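Local coordinates for protein SAHS4 (Ramazzottius varieornatus, PDB 5Z4G) that binds zinc ions and probably acts as a secreted, heat-soluble molecular shield that helps this tardigrade survive when water is scarce, at residues 20-25 and 110-115; 57-62 and 78-83; 126-131 and 145-150. One frame throughout, in Å; residues are numbered along the deposited sequence.

Contact 1: 20-25 and 110-115; sequences TGKPWL and CTEDGE
K22 and E112 form the one salt bridge between the loop ahead of strand 26-30 and the end of strand 104-113, where the chain turns toward strand 116-123. The fold is a ten-stranded antiparallel barrel like that of the fatty-acid-binding proteins, and this contact pins the N-terminal loop to its surface. K22 NZ lies 2.7 Å from E112 OE2, on the syn side of the carboxylate and only 17° out of its plane. The lysine runs nearly straight to CE and then bends at its last torsion (chi4 -45°), which swings the ammonium onto the oxygen, while CB rests over a face of the W24 ring near its rim. Cutting the side chain back to an alanine would probably leave E112 OE2 without its countercharge and the water bound to G21 O without its ammonium donor.

Packing between the segments is modest. P23 CD comes within 3.7 Å of E115 CB, the two side chains crossing at about a right angle, and E115 CG sits 3.4 Å from G21 O. The W24 indole turns its edge to the other segment, with E115 O in the ring plane and 3.1 Å from CD1. Behind, W24 packs edge-to-face on Y65 and against L117 and M93, so a largely buried ring backs a surface contact.

Water does the remaining polar work. One molecule accepts from G21 N and donates to E115 OE2; a second accepts from K22 NZ and donates to G21 O. The third accepts from W24 NE1 at 2.9 Å and donates both to G114 O and, at 2.7 Å, to E112 OE2, the same oxygen that takes the lysine.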
loop_
_atom_site.group_PDB
_atom_site.type_symbol
_atom_site.label_atom_id
_atom_site.label_comp_id
_atom_site.label_asym_id
_atom_site.label_seq_id
_atom_site.Cartn_x
_atom_site.Cartn_y
_atom_site.Cartn_z
ATOM N N THR A 20 9.603 -12.347 16.684
ATOM C CA THR A 20 9.308 -11.601 15.451
ATOM C C THR A 20 8.226 -10.565 15.692
ATOM O O THR A 20 7.258 -10.822 16.397
ATOM C CB THR A 20 8.874 -12.528 14.284
ATOM O OG1 THR A 20 7.813 -13.392 14.711
ATOM C CG2 THR A 20 10.046 -13.376 13.770
ATOM N N GLY A 21 8.399 -9.387 15.100
ATOM C CA GLY A 21 7.374 -8.350 15.114
ATOM C C GLY A 21 6.927 -8.059 13.701
ATOM O O GLY A 21 7.745 -8.049 12.778
ATOM N N LYS A 22 5.625 -7.833 13.535
ATOM C CA LYS A 22 5.049 -7.404 12.254
ATOM C C LYS A 22 4.200 -6.158 12.536
ATOM O O LYS A 22 2.950 -6.218 12.572
ATOM C CB LYS A 22 4.250 -8.545 11.614
ATOM C CG LYS A 22 5.115 -9.741 11.258
ATOM C CD LYS A 22 4.323 -10.944 10.779
ATOM C CE LYS A 22 5.177 -12.211 10.806
ATOM N NZ LYS A 22 6.558 -12.092 10.249
ATOM N N PRO A 23 4.876 -5.013 12.765
ATOM C CA PRO A 23 4.166 -3.838 13.306
ATOM C C PRO A 23 3.233 -3.164 12.299
ATOM O O PRO A 23 2.466 -2.283 12.672
ATOM C CB PRO A 23 5.308 -2.889 13.705
ATOM C CG PRO A 23 6.453 -3.293 12.822
ATOM C CD PRO A 23 6.324 -4.764 12.612
ATOM N N TRP A 24 3.308 -3.580 11.036
ATOM C CA TRP A 24 2.391 -3.116 9.991
ATOM C C TRP A 24 1.000 -3.757 10.093
ATOM O O TRP A 24 0.056 -3.277 9.467
ATOM C CB TRP A 24 2.993 -3.344 8.591
ATOM C CG TRP A 24 3.629 -4.672 8.429
ATOM C CD1 TRP A 24 4.943 -4.984 8.676
ATOM C CD2 TRP A 24 2.999 -5.887 7.990
ATOM N NE1 TRP A 24 5.169 -6.314 8.424
ATOM C CE2 TRP A 24 4.002 -6.892 7.985
ATOM C CE3 TRP A 24 1.695 -6.216 7.572
ATOM C CZ2 TRP A 24 3.735 -8.217 7.614
ATOM C CZ3 TRP A 24 1.426 -7.532 7.186
ATOM C CH2 TRP A 24 2.444 -8.520 7.213
ATOM N N LEU A 25 0.884 -4.846 10.860
ATOM C CA LEU A 25 -0.435 -5.416 11.150
ATOM C C LEU A 25 -1.268 -4.443 11.971
ATOM O O LEU A 25 -0.789 -3.863 12.952
ATOM C CB LEU A 25 -0.329 -6.775 11.863
ATOM C CG LEU A 25 0.268 -7.953 11.087
ATOM C CD1 LEU A 25 0.581 -9.089 12.043
ATOM C CD2 LEU A 25 -0.637 -8.440 9.955
ATOM N N CYS A 110 4.423 -9.929 -2.202
ATOM C CA CYS A 110 4.762 -9.384 -0.885
ATOM C C CYS A 110 5.841 -10.214 -0.228
ATOM O O CYS A 110 5.792 -11.437 -0.263
ATOM C CB CYS A 110 3.544 -9.365 0.024
ATOM S SG CYS A 110 2.281 -8.222 -0.533
ATOM N N THR A 111 6.821 -9.535 0.368
ATOM C CA THR A 111 7.865 -10.196 1.146
ATOM C C THR A 111 8.124 -9.386 2.405
ATOM O O THR A 111 7.582 -8.279 2.574
ATOM C CB THR A 111 9.182 -10.335 0.349
ATOM O OG1 THR A 111 9.574 -9.054 -0.154
ATOM C CG2 THR A 111 9.045 -11.339 -0.811
ATOM N N GLU A 112 8.971 -9.929 3.281
ATOM C CA GLU A 112 9.359 -9.260 4.516
ATOM C C GLU A 112 10.856 -9.075 4.601
ATOM O O GLU A 112 11.617 -9.947 4.173
ATOM C CB GLU A 112 8.878 -10.059 5.720
ATOM C CG GLU A 112 7.369 -10.192 5.795
ATOM C CD GLU A 112 6.929 -11.078 6.932
ATOM O OE1 GLU A 112 6.917 -12.314 6.754
ATOM O OE2 GLU A 112 6.581 -10.539 8.004
ATOM N N ASP A 113 11.271 -7.929 5.132
ATOM C CA ASP A 113 12.659 -7.713 5.492
ATOM C C ASP A 113 12.631 -7.273 6.945
ATOM O O ASP A 113 12.363 -6.108 7.253
ATOM C CB ASP A 113 13.317 -6.665 4.591
ATOM C CG ASP A 113 14.798 -6.455 4.914
ATOM O OD1 ASP A 113 15.340 -7.152 5.800
ATOM O OD2 ASP A 113 15.426 -5.586 4.278
ATOM N N GLY A 114 12.866 -8.232 7.833
ATOM C CA GLY A 114 12.644 -8.018 9.260
ATOM C C GLY A 114 11.216 -7.575 9.514
ATOM O O GLY A 114 10.262 -8.252 9.121
ATOM N N GLU A 115 11.083 -6.400 10.121
ATOM C CA GLU A 115 9.771 -5.845 10.463
ATOM C C GLU A 115 9.070 -5.086 9.333
ATOM O O GLU A 115 7.935 -4.625 9.508
ATOM C CB GLU A 115 9.898 -4.949 11.693
ATOM C CG GLU A 115 10.248 -5.734 12.938
ATOM C CD GLU A 115 10.110 -4.945 14.222
ATOM O OE1 GLU A 115 9.919 -3.708 14.185
ATOM O OE2 GLU A 115 10.202 -5.578 15.280
HETATM O O HOH W 1 11.119 -8.174 15.086
HETATM O O HOH W 2 8.640 -10.412 11.325
HETATM O O HOH W 3 7.439 -8.032 8.721
#

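Contact 2: 57-62 and 78-83; sequences GKQKTL and TSFPGT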
loop_
_atom_site.group_PDB
_atom_site.type_symbol
_atom_site.label_atom_id
_atom_site.label_comp_id
_atom_site.label_asym_id
_atom_site.label_seq_id
_atom_site.Cartn_x
_atom_site.Cartn_y
_atom_site.Cartn_z
ATOM N N GLY A 57 -6.893 16.436 -1.642
ATOM C CA GLY A 57 -8.033 16.964 -0.892
ATOM C C GLY A 57 -8.233 16.335 0.474
ATOM O O GLY A 57 -7.286 15.836 1.087
ATOM N N LYS A 58 -9.480 16.360 0.944
ATOM C CA LYS A 58 -9.840 15.822 2.260
ATOM C C LYS A 58 -9.980 14.295 2.295
ATOM O O LYS A 58 -10.183 13.726 3.368
ATOM C CB LYS A 58 -11.122 16.485 2.785
ATOM C CG LYS A 58 -10.900 17.859 3.408
ATOM C CD LYS A 58 -12.137 18.370 4.137
ATOM C CE LYS A 58 -13.026 19.216 3.235
ATOM N NZ LYS A 58 -14.138 19.850 3.999
ATOM N N GLN A 59 -9.849 13.644 1.136
ATOM C CA GLN A 59 -10.062 12.198 1.005
ATOM C C GLN A 59 -9.070 11.356 1.818
ATOM O O GLN A 59 -7.865 11.409 1.593
ATOM C CB GLN A 59 -10.040 11.775 -0.474
ATOM C CG GLN A 59 -10.352 10.300 -0.715
ATOM C CD GLN A 59 -11.746 9.916 -0.253
ATOM O OE1 GLN A 59 -12.748 10.417 -0.773
ATOM N NE2 GLN A 59 -11.818 9.035 0.732
ATOM N N LYS A 60 -9.596 10.586 2.765
ATOM C CA LYS A 60 -8.782 9.666 3.565
ATOM C C LYS A 60 -8.625 8.301 2.908
ATOM O O LYS A 60 -9.503 7.844 2.177
ATOM C CB LYS A 60 -9.379 9.502 4.967
ATOM C CG LYS A 60 -9.353 10.769 5.810
ATOM C CD LYS A 60 -7.937 11.107 6.242
ATOM C CE LYS A 60 -7.930 12.158 7.326
ATOM N NZ LYS A 60 -6.537 12.447 7.753
ATOM N N THR A 61 -7.494 7.663 3.187
ATOM C CA THR A 61 -7.283 6.261 2.887
ATOM C C THR A 61 -7.242 5.510 4.206
ATOM O O THR A 61 -6.529 5.911 5.137
ATOM C CB THR A 61 -5.930 6.039 2.164
ATOM O OG1 THR A 61 -5.889 6.799 0.953
ATOM C CG2 THR A 61 -5.678 4.564 1.839
ATOM N N LEU A 62 -8.000 4.422 4.272
ATOM C CA LEU A 62 -7.898 3.467 5.363
ATOM C C LEU A 62 -7.227 2.204 4.850
ATOM O O LEU A 62 -7.588 1.676 3.801
ATOM C CB LEU A 62 -9.275 3.155 5.959
ATOM C CG LEU A 62 -10.096 4.345 6.454
ATOM C CD1 LEU A 62 -11.403 3.862 7.065
ATOM C CD2 LEU A 62 -9.321 5.216 7.438
ATOM N N THR A 78 -8.230 -2.021 1.710
ATOM C CA THR A 78 -8.110 -0.574 1.611
ATOM C C THR A 78 -9.463 0.001 1.248
ATOM O O THR A 78 -10.233 -0.598 0.491
ATOM C CB THR A 78 -7.067 -0.096 0.574
ATOM O OG1 THR A 78 -7.422 -0.568 -0.728
ATOM C CG2 THR A 78 -5.683 -0.575 0.923
ATOM N N SER A 79 -9.755 1.157 1.815
ATOM C CA SER A 79 -10.971 1.885 1.471
ATOM C C SER A 79 -10.689 3.366 1.443
ATOM O O SER A 79 -9.765 3.851 2.104
ATOM C CB SER A 79 -12.116 1.553 2.430
ATOM O OG SER A 79 -11.783 1.861 3.766
ATOM N N PHE A 80 -11.487 4.067 0.647
ATOM C CA PHE A 80 -11.412 5.502 0.537
ATOM C C PHE A 80 -12.814 5.998 0.905
ATOM O O PHE A 80 -13.649 6.179 0.013
ATOM C CB PHE A 80 -10.999 5.904 -0.893
ATOM C CG PHE A 80 -9.593 5.495 -1.271
ATOM C CD1 PHE A 80 -9.298 4.181 -1.661
ATOM C CD2 PHE A 80 -8.561 6.431 -1.263
ATOM C CE1 PHE A 80 -8.005 3.813 -2.009
ATOM C CE2 PHE A 80 -7.269 6.069 -1.624
ATOM C CZ PHE A 80 -6.988 4.761 -1.991
ATOM N N PRO A 81 -13.086 6.191 2.228
ATOM C CA PRO A 81 -14.422 6.571 2.725
ATOM C C PRO A 81 -15.020 7.752 1.964
ATOM O O PRO A 81 -14.385 8.805 1.853
ATOM C CB PRO A 81 -14.165 6.950 4.189
ATOM C CG PRO A 81 -12.945 6.201 4.565
ATOM C CD PRO A 81 -12.100 6.136 3.327
ATOM N N GLY A 82 -16.222 7.544 1.423
ATOM C CA GLY A 82 -16.897 8.518 0.568
ATOM C C GLY A 82 -16.971 8.098 -0.892
ATOM O O GLY A 82 -17.830 8.575 -1.629
ATOM N N THR A 83 -16.065 7.209 -1.304
ATOM C CA THR A 83 -15.964 6.733 -2.693
ATOM C C THR A 83 -16.146 5.206 -2.785
ATOM O O THR A 83 -16.269 4.529 -1.758
ATOM C CB THR A 83 -14.610 7.120 -3.339
ATOM O OG1 THR A 83 -13.551 6.378 -2.722
ATOM C CG2 THR A 83 -14.324 8.620 -3.230
HETATM O O HOH W 4 -12.258 10.694 3.665
#
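Q59 NE2 spends both of its N-H groups on carbonyls, one across the contact on P81 O (2.8 Å) and one on K60 O in its own segment (3.0 Å). Both acceptors lie close to the amide plane, but the two carbonyls are used differently: K60 O is met on a lone pair, P81 O from above its carbonyl plane. With CG anti to the backbone N (chi1 -176°) and a bend at chi2 (62°), the amide curls back to bridge the two segments, and this double grip fixes its rotation. On its other side Q59 OE1 lies 3.4 Å from T83 CG2.

Deeper in, the T61 and F80 side chains run side by side. T61 CG2 lies over one face of the ring, and T61 OG1, which is bonded to R154 NH1, is 3.0 Å from F80 CE2; Y55 meets the same phenylalanine. Toward the surface L62 CD1 touches P81 CG at 3.8 Å. T83 OG1 and T83 N both bond to F80 O, closing the type II turn from F80 to T83.

L62 and S79 exchange backbone bonds, L62 N to S79 O at 2.9 Å and S79 N to L62 O at 3.0 Å. While the glutamine clamps the loop at 59-60 to the F80-T83 turn, this hydrogen-bonded antiparallel pair joins strands 62-66 and 74-79, neighbours in the fatty-acid-binding-protein-like barrel.

Contact 3: 126-131 and 145-150; sequences KNQETI and FTSNGV
The open end of the β-hairpin made by strands 128-137 and 140-147 is tied together here, chiefly by Q128, E129 and S147, just where a G1 β-bulge at N127 and Q128, against strand 116-123, starts one strand and a type I' turn (S147 to V150) leads the other into strand 150-159.

S147 OG is the direct side-chain link. It lies in the plane of the Q128 amide and accepts a nearly straight bond from Q128 NE2 (3.0 Å, 170° at the hydrogen), and it donates to E129 O at 3.0 Å, approaching from above that carbonyl's plane. The serine hydroxyl is anti to the backbone N (chi1 -172°), which carries it across to the partner strand. Q128, extended along its length, reaches further: NE2 also bonds to A45 O, so both its N-H groups are used and the amide is held against turning.

N148, in the turn, joins from the side. Its OD1 receives two waters, one shared with N127 O and the other with E129 N, while ND2 bonds to A44 O. Q128 and N148 thus both tie the hairpin end to the chain at the close of helix 38-44. F41 of that helix meets the F145 ring edge-to-face.

Further along, I131 and T146 form a regular hydrogen-bonded antiparallel pair, the strands running 159° apart in direction. I131 N reaches T146 O at 3.0 Å, and T146 N returns a bond of 2.9 Å to I131 O. That same carbonyl oxygen takes a second hydrogen from a water 3.0 Å away, which also sits 3.1 Å from T146 OG1, the hydroxyl bonded to T151 OG1.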
loop_
_atom_site.group_PDB
_atom_site.type_symbol
_atom_site.label_atom_id
_atom_site.label_comp_id
_atom_site.label_asym_id
_atom_site.label_seq_id
_atom_site.Cartn_x
_atom_site.Cartn_y
_atom_site.Cartn_z
ATOM N N LYS A 126 1.612 -1.069 -18.891
ATOM C CA LYS A 126 2.301 0.226 -18.840
ATOM C C LYS A 126 3.829 0.099 -18.816
ATOM O O LYS A 126 4.537 1.114 -18.830
ATOM C CB LYS A 126 1.834 1.022 -17.615
ATOM C CG LYS A 126 0.421 1.570 -17.724
ATOM C CD LYS A 126 0.078 2.429 -16.515
ATOM C CE LYS A 126 -1.242 3.162 -16.705
ATOM N NZ LYS A 126 -2.424 2.257 -16.638
ATOM N N ASN A 127 4.328 -1.142 -18.779
ATOM C CA ASN A 127 5.759 -1.447 -18.621
ATOM C C ASN A 127 6.358 -0.707 -17.410
ATOM O O ASN A 127 7.441 -0.115 -17.487
ATOM C CB ASN A 127 6.542 -1.169 -19.920
ATOM C CG ASN A 127 7.948 -1.743 -19.894
ATOM O OD1 ASN A 127 8.189 -2.811 -19.327
ATOM N ND2 ASN A 127 8.888 -1.031 -20.513
ATOM N N GLN A 128 5.628 -0.750 -16.293
ATOM C CA GLN A 128 5.952 0.056 -15.121
ATOM C C GLN A 128 5.957 -0.758 -13.831
ATOM O O GLN A 128 4.983 -1.442 -13.515
ATOM C CB GLN A 128 4.971 1.229 -15.018
ATOM C CG GLN A 128 5.317 2.272 -13.964
ATOM C CD GLN A 128 4.315 3.412 -13.897
ATOM O OE1 GLN A 128 3.443 3.564 -14.767
ATOM N NE2 GLN A 128 4.441 4.229 -12.864
ATOM N N GLU A 129 7.062 -0.692 -13.100
ATOM C CA GLU A 129 7.156 -1.358 -11.807
ATOM C C GLU A 129 7.232 -0.357 -10.664
ATOM O O GLU A 129 7.757 0.752 -10.820
ATOM C CB GLU A 129 8.317 -2.365 -11.765
ATOM C CG GLU A 129 9.706 -1.756 -11.861
ATOM C CD GLU A 129 10.835 -2.762 -11.683
ATOM O OE1 GLU A 129 11.932 -2.497 -12.210
ATOM O OE2 GLU A 129 10.644 -3.807 -11.021
ATOM N N THR A 130 6.680 -0.766 -9.526
ATOM C CA THR A 130 6.643 0.038 -8.308
ATOM C C THR A 130 7.080 -0.868 -7.170
ATOM O O THR A 130 6.727 -2.055 -7.144
ATOM C CB THR A 130 5.223 0.609 -8.037
ATOM O OG1 THR A 130 4.812 1.394 -9.158
ATOM C CG2 THR A 130 5.171 1.500 -6.783
ATOM N N ILE A 131 7.878 -0.327 -6.252
ATOM C CA ILE A 131 8.138 -1.004 -4.976
ATOM C C ILE A 131 7.595 -0.144 -3.850
ATOM O O ILE A 131 7.827 1.067 -3.809
ATOM C CB ILE A 131 9.626 -1.390 -4.775
ATOM C CG1 ILE A 131 10.052 -2.392 -5.866
ATOM C CG2 ILE A 131 9.841 -1.999 -3.383
ATOM C CD1 ILE A 131 11.520 -2.762 -5.881
ATOM N N PHE A 145 7.020 4.623 -1.542
ATOM C CA PHE A 145 6.749 4.029 -2.851
ATOM C C PHE A 145 7.641 4.638 -3.916
ATOM O O PHE A 145 7.770 5.864 -3.995
ATOM C CB PHE A 145 5.260 4.129 -3.237
ATOM C CG PHE A 145 4.613 5.436 -2.882
ATOM C CD1 PHE A 145 4.019 5.616 -1.625
ATOM C CD2 PHE A 145 4.557 6.480 -3.807
ATOM C CE1 PHE A 145 3.406 6.815 -1.299
ATOM C CE2 PHE A 145 3.950 7.679 -3.477
ATOM C CZ PHE A 145 3.376 7.846 -2.225
ATOM N N THR A 146 8.253 3.773 -4.721
ATOM C CA THR A 146 9.178 4.204 -5.766
ATOM C C THR A 146 8.736 3.633 -7.096
ATOM O O THR A 146 8.477 2.433 -7.194
ATOM C CB THR A 146 10.621 3.765 -5.445
ATOM O OG1 THR A 146 10.982 4.258 -4.148
ATOM C CG2 THR A 146 11.628 4.292 -6.501
ATOM N N SER A 147 8.665 4.492 -8.110
ATOM C CA SER A 147 8.342 4.059 -9.463
ATOM C C SER A 147 9.002 4.989 -10.459
ATOM O O SER A 147 8.976 6.211 -10.272
ATOM C CB SER A 147 6.826 4.039 -9.680
ATOM O OG SER A 147 6.523 3.441 -10.925
ATOM N N ASN A 148 9.599 4.411 -11.504
ATOM C CA ASN A 148 10.292 5.190 -12.552
ATOM C C ASN A 148 11.322 6.144 -11.946
ATOM O O ASN A 148 11.505 7.284 -12.416
ATOM C CB ASN A 148 9.288 5.962 -13.430
ATOM C CG ASN A 148 8.468 5.060 -14.341
ATOM O OD1 ASN A 148 8.781 3.885 -14.542
ATOM N ND2 ASN A 148 7.407 5.621 -14.908
ATOM N N GLY A 149 11.976 5.669 -10.887
ATOM C CA GLY A 149 13.050 6.405 -10.234
ATOM C C GLY A 149 12.681 7.458 -9.207
ATOM O O GLY A 149 13.575 8.060 -8.612
ATOM N N VAL A 150 11.385 7.696 -8.989
ATOM C CA VAL A 150 10.956 8.720 -8.018
ATOM C C VAL A 150 10.255 8.089 -6.832
ATOM O O VAL A 150 9.441 7.179 -6.996
ATOM C CB VAL A 150 10.123 9.848 -8.674
ATOM C CG1 VAL A 150 9.609 10.851 -7.647
ATOM C CG2 VAL A 150 10.989 10.602 -9.677
HETATM O O HOH W 5 8.917 2.273 -16.908
HETATM O O HOH W 6 9.032 1.221 -13.559
HETATM O O HOH W 7 9.829 2.353 -1.972
#

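Overall arrangement
All three contacts reach the same antiparallel sheet yet stay well apart. The centres of contact 1 and contact 2 are about 25 Å apart, on opposite sides of the chain's centre. Contact 3 has its centre about 22 Å from that of contact 1 and about 23 Å from that of contact 2. In sequence, contact 2 falls between the segments of contact 1, and contact 3 follows both. Contact 1 lies near one zinc site but not at it: the W24 side chain is about 9 Å from that of H75 and about 13 Å from a bound zinc. In contact 2 the T83 side chain is about 3 Å from that of H85 and about 7 Å from a bound zinc. Contact 3 is remote from both sites.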